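Local coordinates for protein Rio2 kinase (Chaetomium thermophilum, PDB 4GYI) that probably phosphorylates serine and threonine residues as an atypical RIO-family kinase and acts as an ATPase on the maturing pre-40S ribosomal subunit, at residues A[162-167]-A[186-191]; A[169-172]-A[178-181]. One frame throughout, in Å; residues are numbered along the deposited sequence.

Interaction 1: A[162-167]-A[186-191]; sequences KEFAFM and HTIVMS. With ADP (adenosine-5'-diphosphate), chain B.
The F164 ring meets I188 with its edge: I188 CG2 sits near the ring plane, 3.8 Å from F164 CD1, while P180 and Q183 of the adjoining strand 180-184 also touch the phenyl group. The other flat group is the adenine of ADP, whose amino group N6 points to the strand end and gives a hydrogen bond to S191 O at 2.9 Å. This is the protein kinase N-lobe in its RIO form, where a long helix, the counterpart of helix C, lies against the strand that runs into the hinge. The axes of helix 162-167 and strand 187-191 run in roughly the same direction, 28° apart.

I188 meets the helix with both of its branches. Its extended CG1 arm carries CD1 to the helix, 3.6 Å from E163 CG and 3.7 Å from F164 N, so one methyl wedges between neighbouring helical residues. E163, its CG anti to the backbone N (chi1 170°), reaches past this methyl toward the nucleotide site. There OE2 forms a salt bridge with K125, the ADP-binding lysine, and accepts a bond from F259 N; this is the lysine-glutamate pair familiar from kinases. I188 thus lines the aliphatic stem of a residue whose charged end works elsewhere.

M190, probably at the gatekeeper position of the kinase fold, serves two neighbours through one sulfur. SD accepts a weak hydrogen bond from ADP N6 at 3.4 Å, and M167, crossing at about a right angle, brings its methyl CE to 4.0 Å from M190 SD.

Interaction 2: A[169-172]-A[178-181]; sequences ALYE and PEPI
Y171 lays one face of its ring over the backbone where E179 meets P180, and here the contact is close-packed. E179 CA stands over that face, 4.0 Å from the ring centroid and 27° off the normal, a CH-pi contact, and E179 CB approaches Y171 CE1 at 3.6 Å. P180 CD makes a second, off-centre CH-pi contact, 3.8 Å from Y171 CG. With Y171 CG anti to its own N (chi1 -177°), the ring leaves the last turn of helix 149-172 and reaches the entry to strand 180-184, spanning the short connection from the helix-C counterpart to the next strand of the kinase N-lobe.

Beyond CB the packing opens out toward solvent, to which both Y171 and E179 are at least partly exposed. The extended glutamate chain follows the ring obliquely: CG stands over the same face as E179 CA, 3.9 Å above the plane and shifted toward the rim, and the carboxylate plane is turned 40° from the ring. Inward, by contrast, E179 N is held by S191 OG, and P178 borders the ADP pocket.

E179 CA and P180 CD each sit beside an amide nitrogen, which probably makes their hydrogens slightly positive. Such carbons suit a pi system, so a tyrosine near the surface can clasp a proline-containing backbone mainly through its ring.

Followed from the N terminus, helix 149-172 contributes first 162-167 and, after a single residue, 169-172. The chain turns back at once: 169-172 meets 178-181 after five intervening residues, so interaction 2 closes a short loop at the helix end. Strand 180-184 then hairpins into strand 187-191, and interaction 1 closes a wider loop that encloses the smaller one without crossing it. The strands are antiparallel neighbours, joined by probable hydrogen bonds from I181 N to V189 O (2.9 Å) and S191 N to E179 O (3.0 Å). Together the two contacts seat one helix on both strands of the hairpin, beside the nucleotide pocket.

Interaction 1: A[162-167]-A[186-191]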
ATOM      1  N   LYS A 162      -2.950  -3.441   6.722  1.00 29.71           N
ATOM      2  CA  LYS A 162      -2.097  -2.766   7.690  1.00 33.70           C
ATOM      3  C   LYS A 162      -1.981  -1.271   7.422  1.00 32.45           C
ATOM      4  O   LYS A 162      -2.192  -0.449   8.324  1.00 32.94           O
ATOM      5  CB  LYS A 162      -0.694  -3.389   7.717  1.00 30.48           C
ATOM      6  CG  LYS A 162       0.258  -2.676   8.687  1.00 41.12           C
ATOM      7  CD  LYS A 162       1.436  -3.569   9.109  1.00 47.74           C
ATOM      8  CE  LYS A 162       2.578  -2.739   9.688  1.00 49.52           C
ATOM      9  NZ  LYS A 162       3.820  -3.524   9.922  1.00 44.88           N
ATOM     10  N   GLU A 163      -1.634  -0.922   6.188  1.00 28.20           N
ATOM     11  CA  GLU A 163      -1.427   0.484   5.832  1.00 29.62           C
ATOM     12  C   GLU A 163      -2.702   1.298   6.039  1.00 33.36           C
ATOM     13  O   GLU A 163      -2.664   2.447   6.488  1.00 36.24           O
ATOM     14  CB  GLU A 163      -0.896   0.629   4.389  1.00 24.14           C
ATOM     15  CG  GLU A 163      -0.878   2.089   3.852  1.00 30.79           C
ATOM     16  CD  GLU A 163      -0.076   2.273   2.549  1.00 36.68           C
ATOM     17  OE1 GLU A 163      -0.197   1.437   1.634  1.00 37.22           O
ATOM     18  OE2 GLU A 163       0.684   3.263   2.429  1.00 38.54           O
ATOM     19  N   PHE A 164      -3.837   0.690   5.720  1.00 29.57           N
ATOM     20  CA  PHE A 164      -5.091   1.396   5.809  1.00 27.26           C
ATOM     21  C   PHE A 164      -5.420   1.657   7.281  1.00 34.51           C
ATOM     22  O   PHE A 164      -5.861   2.749   7.646  1.00 36.60           O
ATOM     23  CB  PHE A 164      -6.192   0.601   5.104  1.00 28.33           C
ATOM     24  CG  PHE A 164      -7.511   1.331   5.004  1.00 39.32           C
ATOM     25  CD1 PHE A 164      -7.726   2.265   4.002  1.00 37.61           C
ATOM     26  CD2 PHE A 164      -8.548   1.051   5.887  1.00 44.24           C
ATOM     27  CE1 PHE A 164      -8.953   2.926   3.890  1.00 35.80           C
ATOM     28  CE2 PHE A 164      -9.771   1.709   5.783  1.00 39.47           C
ATOM     29  CZ  PHE A 164      -9.966   2.654   4.785  1.00 31.32           C
ATOM     30  N   ALA A 165      -5.162   0.666   8.127  1.00 32.97           N
ATOM     31  CA  ALA A 165      -5.436   0.800   9.551  1.00 34.92           C
ATOM     32  C   ALA A 165      -4.568   1.906  10.155  1.00 34.86           C
ATOM     33  O   ALA A 165      -5.024   2.686  10.987  1.00 33.38           O
ATOM     34  CB  ALA A 165      -5.181  -0.516  10.254  1.00 30.80           C
ATOM     35  N   PHE A 166      -3.309   1.966   9.732  1.00 31.34           N
ATOM     36  CA  PHE A 166      -2.419   3.004  10.227  1.00 27.96           C
ATOM     37  C   PHE A 166      -2.775   4.358   9.681  1.00 32.53           C
ATOM     38  O   PHE A 166      -2.656   5.352  10.388  1.00 31.27           O
ATOM     39  CB  PHE A 166      -0.956   2.680   9.952  1.00 33.54           C
ATOM     40  CG  PHE A 166      -0.379   1.715  10.932  1.00 40.10           C
ATOM     41  CD1 PHE A 166      -0.767   1.756  12.262  1.00 47.10           C
ATOM     42  CD2 PHE A 166       0.531   0.767  10.537  1.00 34.27           C
ATOM     43  CE1 PHE A 166      -0.251   0.860  13.179  1.00 50.08           C
ATOM     44  CE2 PHE A 166       1.054  -0.118  11.455  1.00 45.88           C
ATOM     45  CZ  PHE A 166       0.654  -0.078  12.772  1.00 39.34           C
ATOM     46  N   MET A 167      -3.232   4.410   8.437  1.00 29.91           N
ATOM     47  CA  MET A 167      -3.600   5.697   7.871  1.00 32.43           C
ATOM     48  C   MET A 167      -4.840   6.230   8.580  1.00 35.87           C
ATOM     49  O   MET A 167      -4.921   7.419   8.855  1.00 34.00           O
ATOM     50  CB  MET A 167      -3.781   5.601   6.354  1.00 35.41           C
ATOM     51  CG  MET A 167      -4.042   6.929   5.644  1.00 46.58           C
ATOM     52  SD  MET A 167      -4.336   6.651   3.870  1.00 38.73           S
ATOM     53  CE  MET A 167      -2.854   5.709   3.454  1.00 28.63           C
ATOM     54  N   HIS A 186      -5.773  -6.187  -1.825  1.00 25.76           N
ATOM     55  CA  HIS A 186      -4.434  -5.585  -1.821  1.00 29.01           C
ATOM     56  C   HIS A 186      -4.421  -4.089  -2.182  1.00 27.81           C
ATOM     57  O   HIS A 186      -3.375  -3.538  -2.551  1.00 24.24           O
ATOM     58  CB  HIS A 186      -3.500  -6.343  -2.773  1.00 26.69           C
ATOM     59  CG  HIS A 186      -3.978  -6.395  -4.199  1.00 27.72           C
ATOM     60  ND1 HIS A 186      -5.303  -6.570  -4.544  1.00 27.45           N
ATOM     61  CD2 HIS A 186      -3.296  -6.327  -5.368  1.00 26.85           C
ATOM     62  CE1 HIS A 186      -5.418  -6.605  -5.861  1.00 27.48           C
ATOM     63  NE2 HIS A 186      -4.218  -6.449  -6.386  1.00 29.72           N
ATOM     64  N   THR A 187      -5.568  -3.429  -2.089  1.00 29.65           N
ATOM     65  CA  THR A 187      -5.657  -2.074  -2.629  1.00 34.01           C
ATOM     66  C   THR A 187      -6.160  -1.071  -1.616  1.00 36.46           C
ATOM     67  O   THR A 187      -6.888  -1.423  -0.690  1.00 42.30           O
ATOM     68  CB  THR A 187      -6.549  -2.011  -3.901  1.00 23.73           C
ATOM     69  OG1 THR A 187      -7.930  -2.158  -3.537  1.00 26.28           O
ATOM     70  CG2 THR A 187      -6.170  -3.106  -4.861  1.00 24.25           C
ATOM     71  N   ILE A 188      -5.773   0.187  -1.790  1.00 24.86           N
ATOM     72  CA  ILE A 188      -6.321   1.236  -0.955  1.00 26.15           C
ATOM     73  C   ILE A 188      -6.717   2.376  -1.846  1.00 34.97           C
ATOM     74  O   ILE A 188      -5.989   2.692  -2.783  1.00 28.99           O
ATOM     75  CB  ILE A 188      -5.293   1.778   0.047  1.00 34.92           C
ATOM     76  CG1 ILE A 188      -4.917   0.700   1.067  1.00 37.64           C
ATOM     77  CG2 ILE A 188      -5.851   3.019   0.774  1.00 30.33           C
ATOM     78  CD1 ILE A 188      -3.895   1.174   2.085  1.00 51.35           C
ATOM     79  N   VAL A 189      -7.871   2.978  -1.567  1.00 29.20           N
ATOM     80  CA  VAL A 189      -8.253   4.214  -2.220  1.00 34.44           C
ATOM     81  C   VAL A 189      -8.059   5.303  -1.193  1.00 29.86           C
ATOM     82  O   VAL A 189      -8.535   5.181  -0.080  1.00 27.15           O
ATOM     83  CB  VAL A 189      -9.725   4.201  -2.699  1.00 36.14           C
ATOM     84  CG1 VAL A 189     -10.115   5.568  -3.238  1.00 30.18           C
ATOM     85  CG2 VAL A 189      -9.928   3.151  -3.773  1.00 37.00           C
ATOM     86  N   MET A 190      -7.329   6.357  -1.544  1.00 26.37           N
ATOM     87  CA  MET A 190      -7.089   7.420  -0.587  1.00 26.77           C
ATOM     88  C   MET A 190      -7.140   8.770  -1.307  1.00 30.42           C
ATOM     89  O   MET A 190      -7.080   8.820  -2.537  1.00 26.24           O
ATOM     90  CB  MET A 190      -5.714   7.225   0.057  1.00 27.72           C
ATOM     91  CG  MET A 190      -4.567   7.542  -0.895  1.00 21.54           C
ATOM     92  SD  MET A 190      -2.934   7.155  -0.249  1.00 26.31           S
ATOM     93  CE  MET A 190      -2.808   5.416  -0.605  1.00 23.43           C
ATOM     94  N   SER A 191      -7.237   9.858  -0.550  1.00 26.65           N
ATOM     95  CA  SER A 191      -7.303  11.176  -1.173  1.00 34.32           C
ATOM     96  C   SER A 191      -6.016  11.446  -1.943  1.00 28.08           C
ATOM     97  O   SER A 191      -4.965  10.881  -1.641  1.00 26.54           O
ATOM     98  CB  SER A 191      -7.543  12.280  -0.137  1.00 31.92           C
ATOM     99  OG  SER A 191      -6.394  12.493   0.654  1.00 43.52           O
TER
HETATM  100  PB  ADP B 401       5.394   2.814  -2.672  1.00 31.41           P
HETATM  101  O1B ADP B 401       5.410   2.005  -3.946  1.00 36.05           O
HETATM  102  O2B ADP B 401       6.636   3.586  -2.301  1.00 27.86           O
HETATM  103  O3B ADP B 401       4.856   1.841  -1.530  1.00 36.17           O
HETATM  104  PA  ADP B 401       3.931   5.198  -1.948  1.00 30.97           P
HETATM  105  O1A ADP B 401       5.247   5.601  -1.339  1.00 31.78           O
HETATM  106  O2A ADP B 401       2.721   5.094  -1.030  1.00 32.16           O
HETATM  107  O3A ADP B 401       4.120   3.825  -2.773  1.00 31.53           O
HETATM  108  O5' ADP B 401       3.655   6.188  -3.173  1.00 34.30           O
HETATM  109  C5' ADP B 401       4.623   6.295  -4.226  1.00 27.03           C
HETATM  110  C4' ADP B 401       4.544   7.684  -4.856  1.00 33.41           C
HETATM  111  O4' ADP B 401       3.204   7.957  -5.304  1.00 32.80           O
HETATM  112  C3' ADP B 401       4.874   8.832  -3.903  1.00 37.85           C
HETATM  113  O3' ADP B 401       6.273   9.125  -3.816  1.00 39.65           O
HETATM  114  C2' ADP B 401       4.093   9.994  -4.481  1.00 44.93           C
HETATM  115  O2' ADP B 401       4.755  10.503  -5.645  1.00 43.80           O
HETATM  116  C1' ADP B 401       2.861   9.320  -5.030  1.00 40.80           C
HETATM  117  N9  ADP B 401       1.736   9.267  -4.076  1.00 36.94           N
HETATM  118  C8  ADP B 401       1.381   8.195  -3.343  1.00 32.64           C
HETATM  119  N7  ADP B 401       0.270   8.449  -2.601  1.00 29.53           N
HETATM  120  C5  ADP B 401      -0.091   9.716  -2.892  1.00 27.83           C
HETATM  121  C6  ADP B 401      -1.175  10.626  -2.482  1.00 27.24           C
HETATM  122  N6  ADP B 401      -2.107  10.213  -1.598  1.00 27.04           N
HETATM  123  N1  ADP B 401      -1.199  11.862  -3.020  1.00 36.53           N
HETATM  124  C2  ADP B 401      -0.280  12.283  -3.918  1.00 30.82           C
HETATM  125  N3  ADP B 401       0.729  11.510  -4.340  1.00 35.82           N
HETATM  126  C4  ADP B 401       0.871  10.247  -3.864  1.00 32.71           C

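Interaction 2: A[169-172]-A[178-181]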
ATOM      1  N   ALA A 169      -5.714   5.551  11.793  1.00 34.21           N
ATOM      2  CA  ALA A 169      -5.317   5.965  13.140  1.00 37.13           C
ATOM      3  C   ALA A 169      -4.610   7.311  13.076  1.00 39.04           C
ATOM      4  O   ALA A 169      -4.874   8.202  13.873  1.00 44.23           O
ATOM      5  CB  ALA A 169      -4.402   4.907  13.807  1.00 34.69           C
ATOM      6  N   LEU A 170      -3.723   7.467  12.100  1.00 37.10           N
ATOM      7  CA  LEU A 170      -2.906   8.668  12.034  1.00 27.14           C
ATOM      8  C   LEU A 170      -3.759   9.841  11.607  1.00 27.38           C
ATOM      9  O   LEU A 170      -3.629  10.940  12.133  1.00 33.97           O
ATOM     10  CB  LEU A 170      -1.737   8.476  11.064  1.00 30.94           C
ATOM     11  CG  LEU A 170      -0.676   7.512  11.582  1.00 32.94           C
ATOM     12  CD1 LEU A 170       0.270   7.110  10.477  1.00 33.72           C
ATOM     13  CD2 LEU A 170       0.078   8.160  12.739  1.00 34.42           C
ATOM     14  N   TYR A 171      -4.629   9.600  10.640  1.00 25.92           N
ATOM     15  CA  TYR A 171      -5.497  10.654  10.136  1.00 35.19           C
ATOM     16  C   TYR A 171      -6.420  11.185  11.240  1.00 39.63           C
ATOM     17  O   TYR A 171      -6.615  12.391  11.369  1.00 40.26           O
ATOM     18  CB  TYR A 171      -6.324  10.144   8.960  1.00 25.71           C
ATOM     19  CG  TYR A 171      -7.201  11.203   8.345  1.00 39.88           C
ATOM     20  CD1 TYR A 171      -6.679  12.127   7.455  1.00 37.43           C
ATOM     21  CD2 TYR A 171      -8.555  11.282   8.656  1.00 44.93           C
ATOM     22  CE1 TYR A 171      -7.473  13.109   6.894  1.00 44.71           C
ATOM     23  CE2 TYR A 171      -9.358  12.260   8.095  1.00 48.04           C
ATOM     24  CZ  TYR A 171      -8.809  13.171   7.214  1.00 49.26           C
ATOM     25  OH  TYR A 171      -9.601  14.145   6.643  1.00 62.13           O
ATOM     26  N   GLU A 172      -6.970  10.284  12.044  1.00 44.58           N
ATOM     27  CA  GLU A 172      -7.890  10.683  13.113  1.00 43.50           C
ATOM     28  C   GLU A 172      -7.181  11.387  14.279  1.00 48.95           C
ATOM     29  O   GLU A 172      -7.757  12.256  14.929  1.00 62.27           O
ATOM     30  CB  GLU A 172      -8.720   9.489  13.581  1.00 47.06           C
ATOM     31  CG  GLU A 172      -9.774   9.060  12.559  1.00 60.08           C
ATOM     32  CD  GLU A 172     -10.213   7.604  12.721  1.00 82.70           C
ATOM     33  OE1 GLU A 172      -9.537   6.846  13.459  1.00 88.25           O
ATOM     34  OE2 GLU A 172     -11.230   7.216  12.098  1.00 86.26           O
ATOM     35  N   PRO A 178      -2.586  11.236   4.052  1.00 33.39           N
ATOM     36  CA  PRO A 178      -3.753  11.318   3.170  1.00 34.67           C
ATOM     37  C   PRO A 178      -4.997  10.836   3.898  1.00 33.04           C
ATOM     38  O   PRO A 178      -4.883  10.043   4.824  1.00 30.62           O
ATOM     39  CB  PRO A 178      -3.408  10.341   2.034  1.00 29.28           C
ATOM     40  CG  PRO A 178      -1.924  10.203   2.083  1.00 32.95           C
ATOM     41  CD  PRO A 178      -1.567  10.310   3.536  1.00 32.47           C
ATOM     42  N   GLU A 179      -6.178  11.296   3.501  1.00 32.08           N
ATOM     43  CA  GLU A 179      -7.396  10.711   4.067  1.00 29.50           C
ATOM     44  C   GLU A 179      -7.650   9.321   3.494  1.00 31.68           C
ATOM     45  O   GLU A 179      -7.769   9.156   2.279  1.00 36.66           O
ATOM     46  CB  GLU A 179      -8.620  11.589   3.819  1.00 34.09           C
ATOM     47  CG  GLU A 179      -9.919  10.887   4.175  1.00 43.68           C
ATOM     48  CD  GLU A 179     -11.141  11.759   3.958  1.00 59.65           C
ATOM     49  OE1 GLU A 179     -10.986  12.996   3.902  1.00 53.03           O
ATOM     50  OE2 GLU A 179     -12.256  11.206   3.850  1.00 72.36           O
ATOM     51  N   PRO A 180      -7.734   8.314   4.365  1.00 33.22           N
ATOM     52  CA  PRO A 180      -8.015   6.970   3.856  1.00 28.40           C
ATOM     53  C   PRO A 180      -9.493   6.887   3.477  1.00 36.03           C
ATOM     54  O   PRO A 180     -10.346   7.362   4.229  1.00 38.50           O
ATOM     55  CB  PRO A 180      -7.722   6.076   5.063  1.00 34.96           C
ATOM     56  CG  PRO A 180      -8.081   6.942   6.261  1.00 36.37           C
ATOM     57  CD  PRO A 180      -7.739   8.379   5.842  1.00 33.54           C
ATOM     58  N   ILE A 181      -9.809   6.296   2.333  1.00 29.10           N
ATOM     59  CA  ILE A 181     -11.209   6.269   1.898  1.00 36.48           C
ATOM     60  C   ILE A 181     -11.823   4.869   1.864  1.00 40.46           C
ATOM     61  O   ILE A 181     -12.934   4.678   2.322  1.00 42.30           O
ATOM     62  CB  ILE A 181     -11.388   6.951   0.534  1.00 38.00           C
ATOM     63  CG1 ILE A 181     -10.965   8.424   0.628  1.00 36.07           C
ATOM     64  CG2 ILE A 181     -12.831   6.831   0.061  1.00 35.49           C
ATOM     65  CD1 ILE A 181     -10.776   9.091  -0.720  1.00 36.08           C
TER